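Long-range contact in uncharacterized protein (Bacteroides fragilis, PDB 3NNG), which is of unknown function but contains an F5/8 type C (discoidin-like) domain that binds calcium and, as in related domains, may recognise carbohydrate or other ligands: residues S25-A39 and W51-N65. The protein carries 1 engineered substitution. Sequence-based numbering, arbitrary orientation.
Sequences SCSNVYADDDAKYGA and WFTWGVANAGECWWN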
# COMPACT_ATOMS: atom_id res chain seq x y z
N SER A 25 -2.87 5.53 8.01
CA SER A 25 -2.17 5.14 9.24
C SER A 25 -1.36 3.89 8.98
O SER A 25 -1.48 3.28 7.92
CB SER A 25 -3.18 4.87 10.36
OG SER A 25 -4.11 3.88 9.96
N CYS A 26 -0.52 3.50 9.94
CA CYS A 26 0.33 2.32 9.81
C CYS A 26 0.60 1.69 11.16
O CYS A 26 0.29 2.27 12.20
CB CYS A 26 1.67 2.67 9.19
SG CYS A 26 2.60 3.86 10.20
N SER A 27 1.21 0.52 11.13
CA SER A 27 1.51 -0.24 12.33
C SER A 27 2.49 0.50 13.24
O SER A 27 2.28 0.61 14.44
CB SER A 27 2.09 -1.58 11.92
OG SER A 27 3.18 -1.37 11.05
N ASN A 28 3.55 1.03 12.64
CA ASN A 28 4.63 1.68 13.37
C ASN A 28 5.32 2.64 12.41
O ASN A 28 5.25 2.45 11.19
CB ASN A 28 5.67 0.65 13.86
CG ASN A 28 5.17 -0.20 15.01
OD1 ASN A 28 4.99 -1.42 14.87
ND2 ASN A 28 4.94 0.44 16.15
N VAL A 29 5.97 3.66 12.95
CA VAL A 29 6.79 4.54 12.12
C VAL A 29 8.24 4.31 12.51
O VAL A 29 8.58 4.39 13.68
CB VAL A 29 6.44 6.03 12.30
CG1 VAL A 29 7.41 6.90 11.52
CG2 VAL A 29 5.00 6.30 11.84
N TYR A 30 9.10 4.02 11.54
CA TYR A 30 10.49 3.74 11.87
C TYR A 30 11.09 4.88 12.71
O TYR A 30 10.89 6.05 12.42
CB TYR A 30 11.32 3.51 10.61
CG TYR A 30 12.75 3.12 10.93
CD1 TYR A 30 13.06 1.85 11.40
CD2 TYR A 30 13.78 4.03 10.78
CE1 TYR A 30 14.36 1.49 11.70
CE2 TYR A 30 15.08 3.68 11.08
CZ TYR A 30 15.36 2.41 11.54
OH TYR A 30 16.66 2.07 11.83
N ALA A 31 11.82 4.53 13.77
CA ALA A 31 12.52 5.52 14.58
C ALA A 31 11.53 6.50 15.21
O ALA A 31 11.92 7.59 15.65
CB ALA A 31 13.56 6.28 13.74
N ASP A 32 10.26 6.11 15.24
CA ASP A 32 9.23 7.00 15.77
C ASP A 32 9.35 8.39 15.15
O ASP A 32 9.07 9.40 15.79
CB ASP A 32 9.31 7.08 17.31
CG ASP A 32 8.84 5.82 18.00
OD1 ASP A 32 8.06 5.06 17.40
OD2 ASP A 32 9.24 5.59 19.16
N ASP A 33 9.77 8.43 13.89
CA ASP A 33 10.01 9.70 13.21
C ASP A 33 8.93 9.91 12.15
O ASP A 33 9.13 9.57 10.98
CB ASP A 33 11.40 9.69 12.58
CG ASP A 33 11.87 11.07 12.21
OD1 ASP A 33 11.03 11.99 12.11
OD2 ASP A 33 13.09 11.23 12.01
N ASP A 34 7.80 10.46 12.58
CA ASP A 34 6.61 10.58 11.74
C ASP A 34 6.83 11.47 10.51
O ASP A 34 6.39 11.14 9.41
CB ASP A 34 5.43 11.11 12.56
CG ASP A 34 4.10 10.82 11.91
OD1 ASP A 34 4.07 10.08 10.91
OD2 ASP A 34 3.07 11.31 12.42
N ALA A 35 7.52 12.59 10.71
CA ALA A 35 7.84 13.51 9.63
C ALA A 35 8.73 12.87 8.56
O ALA A 35 8.66 13.24 7.39
CB ALA A 35 8.53 14.74 10.19
N LYS A 36 9.56 11.92 8.96
CA LYS A 36 10.54 11.35 8.03
C LYS A 36 10.10 10.01 7.41
O LYS A 36 10.48 9.70 6.28
CB LYS A 36 11.89 11.17 8.74
CG LYS A 36 13.06 10.95 7.79
CD LYS A 36 14.37 10.80 8.56
CE LYS A 36 14.61 12.00 9.47
NZ LYS A 36 15.86 11.86 10.29
N TYR A 37 9.31 9.23 8.14
CA TYR A 37 8.97 7.88 7.70
C TYR A 37 7.49 7.57 7.90
O TYR A 37 7.10 6.40 7.86
CB TYR A 37 9.77 6.84 8.48
CG TYR A 37 11.28 6.96 8.38
CD1 TYR A 37 11.94 6.79 7.16
CD2 TYR A 37 12.06 7.20 9.51
CE1 TYR A 37 13.33 6.88 7.07
CE2 TYR A 37 13.44 7.29 9.42
CZ TYR A 37 14.07 7.13 8.20
OH TYR A 37 15.45 7.23 8.11
N GLY A 38 6.66 8.59 8.10
CA GLY A 38 5.24 8.39 8.39
C GLY A 38 4.38 7.89 7.24
O GLY A 38 4.75 7.96 6.06
N ALA A 39 3.19 7.39 7.58
CA ALA A 39 2.30 6.75 6.61
C ALA A 39 1.96 7.66 5.43
O ALA A 39 1.85 7.18 4.28
CB ALA A 39 1.03 6.28 7.30
N TRP A 51 7.22 5.79 3.42
CA TRP A 51 6.82 5.10 4.63
C TRP A 51 7.84 3.99 4.89
O TRP A 51 8.25 3.29 3.97
CB TRP A 51 5.41 4.51 4.49
CG TRP A 51 5.04 3.64 5.65
CD1 TRP A 51 4.94 4.02 6.95
CD2 TRP A 51 4.72 2.23 5.61
NE1 TRP A 51 4.56 2.95 7.73
CE2 TRP A 51 4.43 1.85 6.94
CE3 TRP A 51 4.65 1.28 4.59
CZ2 TRP A 51 4.09 0.53 7.27
CZ3 TRP A 51 4.30 -0.03 4.92
CH2 TRP A 51 4.02 -0.39 6.25
N PHE A 52 8.26 3.83 6.13
CA PHE A 52 9.23 2.79 6.45
C PHE A 52 8.97 2.34 7.87
O PHE A 52 8.63 3.16 8.72
CB PHE A 52 10.67 3.30 6.28
CG PHE A 52 11.70 2.20 6.26
CD1 PHE A 52 11.87 1.40 5.13
CD2 PHE A 52 12.50 1.95 7.37
CE1 PHE A 52 12.82 0.37 5.10
CE2 PHE A 52 13.47 0.93 7.36
CZ PHE A 52 13.62 0.13 6.23
N THR A 53 9.12 1.05 8.12
CA THR A 53 8.75 0.53 9.43
C THR A 53 9.46 -0.77 9.76
O THR A 53 10.23 -1.30 8.95
CB THR A 53 7.24 0.28 9.46
OG1 THR A 53 6.82 -0.11 10.77
CG2 THR A 53 6.88 -0.81 8.46
N TRP A 54 9.20 -1.28 10.96
CA TRP A 54 9.62 -2.61 11.36
C TRP A 54 8.77 -3.65 10.65
O TRP A 54 7.56 -3.46 10.49
CB TRP A 54 9.43 -2.77 12.87
CG TRP A 54 10.47 -2.09 13.68
CD1 TRP A 54 11.67 -2.61 14.07
CD2 TRP A 54 10.41 -0.77 14.23
NE1 TRP A 54 12.37 -1.69 14.81
CE2 TRP A 54 11.61 -0.55 14.93
CE3 TRP A 54 9.45 0.25 14.19
CZ2 TRP A 54 11.90 0.64 15.59
CZ3 TRP A 54 9.73 1.44 14.85
CH2 TRP A 54 10.95 1.63 15.53
N GLY A 55 9.40 -4.75 10.24
CA GLY A 55 8.72 -5.88 9.64
C GLY A 55 8.00 -6.71 10.69
O GLY A 55 8.10 -6.41 11.87
N VAL A 56 7.26 -7.74 10.28
CA VAL A 56 6.49 -8.54 11.23
C VAL A 56 7.35 -9.28 12.24
O VAL A 56 6.88 -9.59 13.34
CB VAL A 56 5.59 -9.58 10.54
CG1 VAL A 56 4.52 -8.90 9.70
CG2 VAL A 56 6.43 -10.53 9.68
N ALA A 57 8.59 -9.60 11.88
CA ALA A 57 9.41 -10.46 12.73
C ALA A 57 9.84 -9.73 13.99
O ALA A 57 9.94 -10.33 15.06
CB ALA A 57 10.63 -10.95 11.98
N ASN A 58 10.11 -8.44 13.83
CA ASN A 58 10.52 -7.60 14.93
C ASN A 58 9.30 -7.16 15.74
O ASN A 58 9.09 -7.60 16.87
CB ASN A 58 11.28 -6.38 14.39
CG ASN A 58 12.53 -6.76 13.59
OD1 ASN A 58 12.78 -7.94 13.32
ND2 ASN A 58 13.32 -5.77 13.20
N ALA A 59 8.47 -6.32 15.11
CA ALA A 59 7.39 -5.64 15.80
C ALA A 59 6.12 -6.47 15.96
O ALA A 59 5.17 -6.02 16.59
CB ALA A 59 7.08 -4.31 15.09
N GLY A 60 6.09 -7.66 15.38
CA GLY A 60 4.92 -8.51 15.48
C GLY A 60 3.89 -8.25 14.40
O GLY A 60 3.13 -9.14 14.03
N GLU A 61 3.83 -7.02 13.90
CA GLU A 61 2.93 -6.73 12.80
C GLU A 61 3.52 -5.66 11.91
O GLU A 61 4.43 -4.93 12.31
CB GLU A 61 1.56 -6.28 13.33
CG GLU A 61 1.63 -4.99 14.12
CD GLU A 61 0.31 -4.67 14.80
OE1 GLU A 61 -0.18 -5.54 15.57
OE2 GLU A 61 -0.23 -3.57 14.58
N CYS A 62 3.00 -5.55 10.69
CA CYS A 62 3.55 -4.62 9.71
C CYS A 62 2.49 -4.30 8.66
O CYS A 62 2.16 -5.16 7.83
CB CYS A 62 4.78 -5.23 9.03
SG CYS A 62 5.62 -4.11 7.87
N TRP A 63 1.96 -3.09 8.69
CA TRP A 63 0.84 -2.77 7.80
C TRP A 63 0.66 -1.27 7.55
O TRP A 63 1.14 -0.42 8.32
CB TRP A 63 -0.45 -3.40 8.32
CG TRP A 63 -0.80 -3.01 9.74
CD1 TRP A 63 -0.50 -3.70 10.88
CD2 TRP A 63 -1.49 -1.82 10.16
NE1 TRP A 63 -0.96 -3.02 11.99
CE2 TRP A 63 -1.58 -1.86 11.57
CE3 TRP A 63 -2.03 -0.72 9.48
CZ2 TRP A 63 -2.19 -0.85 12.31
CZ3 TRP A 63 -2.64 0.29 10.22
CH2 TRP A 63 -2.71 0.22 11.62
N TRP A 64 -0.01 -0.95 6.45
CA TRP A 64 -0.32 0.42 6.07
C TRP A 64 -1.80 0.45 5.68
O TRP A 64 -2.31 -0.48 5.05
CB TRP A 64 0.60 0.88 4.94
CG TRP A 64 0.39 2.32 4.47
CD1 TRP A 64 1.15 3.43 4.79
CD2 TRP A 64 -0.62 2.78 3.56
NE1 TRP A 64 0.66 4.55 4.13
CE2 TRP A 64 -0.43 4.18 3.38
CE3 TRP A 64 -1.66 2.14 2.87
CZ2 TRP A 64 -1.25 4.94 2.56
CZ3 TRP A 64 -2.49 2.91 2.05
CH2 TRP A 64 -2.28 4.29 1.90
N ASN A 65 -2.50 1.50 6.07
CA ASN A 65 -3.96 1.53 5.98
C ASN A 65 -4.42 2.89 5.48
O ASN A 65 -3.82 3.91 5.83
CB ASN A 65 -4.56 1.27 7.36
CG ASN A 65 -6.08 1.12 7.33
OD1 ASN A 65 -6.82 2.11 7.38
ND2 ASN A 65 -6.54 -0.11 7.25
O HOH W 1 5.48 -2.37 12.06
O HOH W 2 4.08 -3.42 16.93
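Ser27 OG accepts from the backbone N of Trp63 at 3.2 Å and also bonds a water, 2.7 Å from OG, that reaches Thr53 OG1 and the carbonyls of Trp54 and Glu61. With chi1 53°, OG sits between the backbone N and carbonyl carbon, turned to Trp63 N, while CB lies over the indole face, a CH-pi contact 3.5 Å from the five-membered-ring centroid. Trp63 NE1 bonds Glu61 OE2 at 2.7 Å, meeting it from above the carboxylate plane, which helps fix the indole's rotation. Next along, Ser25 and Asn65 form an antiparallel hydrogen-bonded pair and Cys26 and Trp64 a non-hydrogen-bonded one, joining strands 23-26 and 63-68 in the beta-sandwich of the F5/8 type C fold. Trp64 NE1 points almost straight (177°) at Ala39 O, 2.9 Å away and in the indole plane. Loop 28-33 and the short helix 34-37 run beside strand 51-54, with Tyr30 N donating to Phe52 O at 3.0 Å. The Phe52 edge faces the Tyr30 ring in a T-shaped pair, planes at 77°, and Tyr85 adjoins Phe52. Trp54 brings CZ3 to within 3.4 Å of Val29 O, and Tyr148 also packs against this ring. Cys26 SG lies obliquely beside the Trp51 pyrrole ring.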